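Local coordinates for sporozoite microneme protein essential for cell traversal (Plasmodium berghei, PDB 4U5A) that is needed by the sporozoite for traversal of host cells and is built as a four-helix bundle, through a mechanism that the fold alone does not reveal, at residues S111-Q114 with I115-N119; F181-N184 with L185-I189. One frame throughout, in Å; residues are numbered along the deposited sequence.

Contact 1 (S111-Q114 with I115-N119); sequences SLIQ and INELN
N116 turns its side chain back on L112 one turn earlier, within helix 88-126 of the four-helix bundle, and gives that residue's carbonyl a second bond. The backbone N of N116 makes the regular i to i+4 bond, while its amide ND2 reaches L112 O at 2.9 Å, almost straight (175°). The two donors come from opposite faces of the carbonyl plane, and L112 O lies almost in the amide plane of N116. A first torsion of -75° keeps CG beside the backbone N, bringing ND2 back to the carbonyl. Asparagine suits this buried place because the helix supplies the acceptor for one of its two amide N-H groups, while F181 and L35 of two other helices pack against it. I115 N bonds S111 O at 3.0 Å. Q114 O takes bonds from L118 N and E117 N, the latter from above the carbonyl plane; E117 N also has a weak bond to I113 O. On the more open side Q114 and E117 run side by side, but their closest atoms, Q114 OE1 and E117 OE1 (3.5 Å), are both acceptors and do not bond; Q114 NE2 is 3.7 Å from E117 OE2. I113 CG2 also lies 3.7 Å from E117 OE2.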
loop_
_atom_site.group_PDB
_atom_site.type_symbol
_atom_site.label_atom_id
_atom_site.label_comp_id
_atom_site.label_asym_id
_atom_site.label_seq_id
_atom_site.Cartn_x
_atom_site.Cartn_y
_atom_site.Cartn_z
ATOM N N SER A 111 -4.169 -5.955 -0.005
ATOM C CA SER A 111 -3.926 -6.970 1.019
ATOM C C SER A 111 -3.081 -6.382 2.157
ATOM O O SER A 111 -3.401 -6.525 3.355
ATOM C CB SER A 111 -3.232 -8.186 0.397
ATOM O OG SER A 111 -2.983 -9.199 1.357
ATOM N N LEU A 112 -2.018 -5.690 1.755
ATOM C CA LEU A 112 -1.113 -5.017 2.680
ATOM C C LEU A 112 -1.859 -4.006 3.554
ATOM O O LEU A 112 -1.596 -3.885 4.762
ATOM C CB LEU A 112 -0.002 -4.325 1.890
ATOM C CG LEU A 112 1.438 -4.510 2.368
ATOM C CD1 LEU A 112 1.734 -5.976 2.637
ATOM C CD2 LEU A 112 2.400 -3.967 1.330
ATOM N N ILE A 113 -2.794 -3.288 2.935
ATOM C CA ILE A 113 -3.620 -2.317 3.640
ATOM C C ILE A 113 -4.453 -3.015 4.708
ATOM O O ILE A 113 -4.523 -2.539 5.836
ATOM C CB ILE A 113 -4.556 -1.542 2.684
ATOM C CG1 ILE A 113 -3.769 -0.519 1.863
ATOM C CG2 ILE A 113 -5.655 -0.830 3.459
ATOM C CD1 ILE A 113 -4.639 0.311 0.934
ATOM N N GLN A 114 -5.061 -4.148 4.369
ATOM C CA GLN A 114 -5.838 -4.889 5.365
ATOM C C GLN A 114 -4.980 -5.291 6.567
ATOM O O GLN A 114 -5.329 -5.023 7.743
ATOM C CB GLN A 114 -6.454 -6.138 4.734
ATOM C CG GLN A 114 -7.528 -5.837 3.709
ATOM C CD GLN A 114 -8.536 -4.817 4.202
ATOM O OE1 GLN A 114 -9.122 -4.967 5.277
ATOM N NE2 GLN A 114 -8.735 -3.763 3.419
ATOM N N ILE A 115 -3.851 -5.925 6.254
ATOM C CA ILE A 115 -2.879 -6.324 7.269
ATOM C C ILE A 115 -2.558 -5.165 8.224
ATOM O O ILE A 115 -2.605 -5.325 9.454
ATOM C CB ILE A 115 -1.585 -6.852 6.613
ATOM C CG1 ILE A 115 -1.871 -8.154 5.852
ATOM C CG2 ILE A 115 -0.490 -7.057 7.655
ATOM C CD1 ILE A 115 -0.635 -8.801 5.260
ATOM N N ASN A 116 -2.245 -3.999 7.664
ATOM C CA ASN A 116 -1.868 -2.860 8.498
ATOM C C ASN A 116 -3.068 -2.129 9.106
ATOM O O ASN A 116 -2.897 -1.230 9.928
ATOM C CB ASN A 116 -0.992 -1.891 7.709
ATOM C CG ASN A 116 0.420 -2.412 7.536
ATOM O OD1 ASN A 116 1.301 -2.126 8.346
ATOM N ND2 ASN A 116 0.639 -3.204 6.494
ATOM N N GLU A 117 -4.277 -2.499 8.694
ATOM C CA GLU A 117 -5.477 -2.015 9.366
ATOM C C GLU A 117 -5.577 -2.745 10.691
ATOM O O GLU A 117 -5.791 -2.132 11.749
ATOM C CB GLU A 117 -6.735 -2.267 8.531
ATOM C CG GLU A 117 -6.936 -1.337 7.347
ATOM C CD GLU A 117 -8.335 -1.442 6.758
ATOM O OE1 GLU A 117 -9.178 -2.161 7.338
ATOM O OE2 GLU A 117 -8.587 -0.816 5.705
ATOM N N LEU A 118 -5.387 -4.061 10.639
ATOM C CA LEU A 118 -5.353 -4.829 11.880
ATOM C C LEU A 118 -4.167 -4.398 12.755
ATOM O O LEU A 118 -4.293 -4.303 13.983
ATOM C CB LEU A 118 -5.308 -6.331 11.591
ATOM C CG LEU A 118 -5.366 -7.246 12.819
ATOM C CD1 LEU A 118 -6.643 -6.989 13.595
ATOM C CD2 LEU A 118 -5.290 -8.713 12.419
ATOM N N ASN A 119 -3.025 -4.123 12.122
ATOM C CA ASN A 119 -1.856 -3.599 12.840
ATOM C C ASN A 119 -2.130 -2.247 13.519
ATOM O O ASN A 119 -1.704 -2.012 14.655
ATOM C CB ASN A 119 -0.661 -3.463 11.888
ATOM C CG ASN A 119 0.062 -4.786 11.643
ATOM O OD1 ASN A 119 0.037 -5.695 12.475
ATOM N ND2 ASN A 119 0.721 -4.889 10.492
#

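Contact 2 (F181-N184 with L185-I189); sequences FIKN and LTDLI
I182 O is gripped twice by T186, whose hydroxyl OG1 donates to it at 2.8 Å and whose backbone N does so at 2.9 Å. The two residues are one turn apart within helix 167-197 of the four-helix bundle, and the donors arrive from opposite faces of the carbonyl plane. OG1 sits beside the backbone N (chi1 -65°), the torsion that swings it back over the preceding turn, where a partly exposed threonine can spend its hydroxyl hydrogen on a carbonyl of its own helix. OG1 also has a weak hydrogen bond with K64 of helix 59-84. Routine i to i+4 bonds join L185 to F181, D187 to K183 and L188 to N184. On the buried side, L185 CD1 stands over one face of the F181 ring, 4.2 Å from its centroid and offset toward the rim, a CH-pi contact. The flat ring and branched leucine suit this side because L112 of helix 88-126 packs on both. I182 CD1 lies 4.4 Å from L185 CD1. On a more polar side the exposed K183 runs its methylenes past the D187 carboxylate, to which its charge is probably drawn only weakly: K183 NZ stays beyond salt-bridge distance, 4.3 Å from D187 OD2, while K183 CE comes nearer, 3.6 Å from D187 OD2.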
loop_
_atom_site.group_PDB
_atom_site.type_symbol
_atom_site.label_atom_id
_atom_site.label_comp_id
_atom_site.label_asym_id
_atom_site.label_seq_id
_atom_site.Cartn_x
_atom_site.Cartn_y
_atom_site.Cartn_z
ATOM N N PHE A 181 6.390 -3.740 7.194
ATOM C CA PHE A 181 5.541 -3.049 6.229
ATOM C C PHE A 181 6.384 -2.520 5.081
ATOM O O PHE A 181 6.095 -2.781 3.914
ATOM C CB PHE A 181 4.793 -1.895 6.900
ATOM C CG PHE A 181 3.749 -1.254 6.030
ATOM C CD1 PHE A 181 3.156 -1.958 4.992
ATOM C CD2 PHE A 181 3.378 0.065 6.235
ATOM C CE1 PHE A 181 2.196 -1.363 4.189
ATOM C CE2 PHE A 181 2.421 0.668 5.437
ATOM C CZ PHE A 181 1.830 -0.047 4.412
ATOM N N ILE A 182 7.439 -1.789 5.428
ATOM C CA ILE A 182 8.338 -1.214 4.440
ATOM C C ILE A 182 9.063 -2.303 3.654
ATOM O O ILE A 182 9.328 -2.144 2.463
ATOM C CB ILE A 182 9.376 -0.286 5.109
ATOM C CG1 ILE A 182 8.670 0.756 5.981
ATOM C CG2 ILE A 182 10.230 0.415 4.066
ATOM C CD1 ILE A 182 7.676 1.624 5.218
ATOM N N LYS A 183 9.350 -3.420 4.313
ATOM C CA LYS A 183 10.009 -4.540 3.654
ATOM C C LYS A 183 9.085 -5.123 2.579
ATOM O O LYS A 183 9.530 -5.443 1.476
ATOM C CB LYS A 183 10.419 -5.603 4.677
ATOM C CG LYS A 183 11.315 -6.701 4.116
ATOM C CD LYS A 183 10.914 -8.088 4.582
ATOM C CE LYS A 183 11.772 -9.144 3.897
ATOM N NZ LYS A 183 11.459 -10.525 4.354
ATOM N N ASN A 184 7.800 -5.249 2.904
ATOM C CA ASN A 184 6.814 -5.758 1.952
ATOM C C ASN A 184 6.643 -4.826 0.756
ATOM O O ASN A 184 6.443 -5.282 -0.369
ATOM C CB ASN A 184 5.457 -5.972 2.636
ATOM C CG ASN A 184 5.397 -7.264 3.426
ATOM O OD1 ASN A 184 5.983 -8.273 3.034
ATOM N ND2 ASN A 184 4.687 -7.239 4.547
ATOM N N LEU A 185 6.725 -3.522 1.003
ATOM C CA LEU A 185 6.635 -2.531 -0.065
ATOM C C LEU A 185 7.882 -2.572 -0.940
ATOM O O LEU A 185 7.814 -2.345 -2.148
ATOM C CB LEU A 185 6.440 -1.128 0.520
ATOM C CG LEU A 185 5.097 -0.844 1.197
ATOM C CD1 LEU A 185 5.095 0.524 1.860
ATOM C CD2 LEU A 185 3.971 -0.941 0.182
ATOM N N THR A 186 9.016 -2.882 -0.324
ATOM C CA THR A 186 10.287 -2.936 -1.030
ATOM C C THR A 186 10.367 -4.145 -1.958
ATOM O O THR A 186 10.856 -4.047 -3.083
ATOM C CB THR A 186 11.460 -2.977 -0.032
ATOM O OG1 THR A 186 11.490 -1.752 0.709
ATOM C CG2 THR A 186 12.784 -3.143 -0.751
ATOM N N ASP A 187 9.869 -5.280 -1.483
ATOM C CA ASP A 187 9.852 -6.504 -2.275
ATOM C C ASP A 187 8.796 -6.443 -3.376
ATOM O O ASP A 187 8.932 -7.093 -4.413
ATOM C CB ASP A 187 9.623 -7.715 -1.371
ATOM C CG ASP A 187 10.756 -7.922 -0.382
ATOM O OD1 ASP A 187 11.814 -7.276 -0.547
ATOM O OD2 ASP A 187 10.588 -8.723 0.562
ATOM N N LEU A 188 7.751 -5.653 -3.148
ATOM C CA LEU A 188 6.703 -5.456 -4.141
ATOM C C LEU A 188 7.250 -4.676 -5.327
ATOM O O LEU A 188 6.942 -4.975 -6.481
ATOM C CB LEU A 188 5.512 -4.724 -3.524
ATOM C CG LEU A 188 4.200 -4.740 -4.307
ATOM C CD1 LEU A 188 3.831 -6.156 -4.710
ATOM C CD2 LEU A 188 3.091 -4.122 -3.473
ATOM N N ILE A 189 8.075 -3.680 -5.023
ATOM C CA ILE A 189 8.777 -2.909 -6.040
ATOM C C ILE A 189 9.682 -3.843 -6.837
ATOM O O ILE A 189 9.829 -3.700 -8.051
ATOM C CB ILE A 189 9.597 -1.762 -5.409
ATOM C CG1 ILE A 189 8.666 -0.663 -4.889
ATOM C CG2 ILE A 189 10.604 -1.188 -6.400
ATOM C CD1 ILE A 189 9.391 0.471 -4.184
#

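How the contacts relate
Contacts 1 and 2 lie on different helices of the bundle, 88-126 and 167-197, centres about 13 Å apart, and each joins a buried face to a more open one. The buried faces meet: L112 packs against F181, N184 and L185, and N116 ND2 lies over the F181 face opposite the one L185 CD1 covers, so a residue of each helix flanks the ring. Both add a side-chain bond to a carbonyl one turn back, contact 1 with a buried amide, contact 2 with a partly exposed hydroxyl. Their other faces set an amide beside a carboxylate in contact 1, a lysine near an aspartate in contact 2. Helix 10-39 packs on contact 1, helix 59-84 on contact 2.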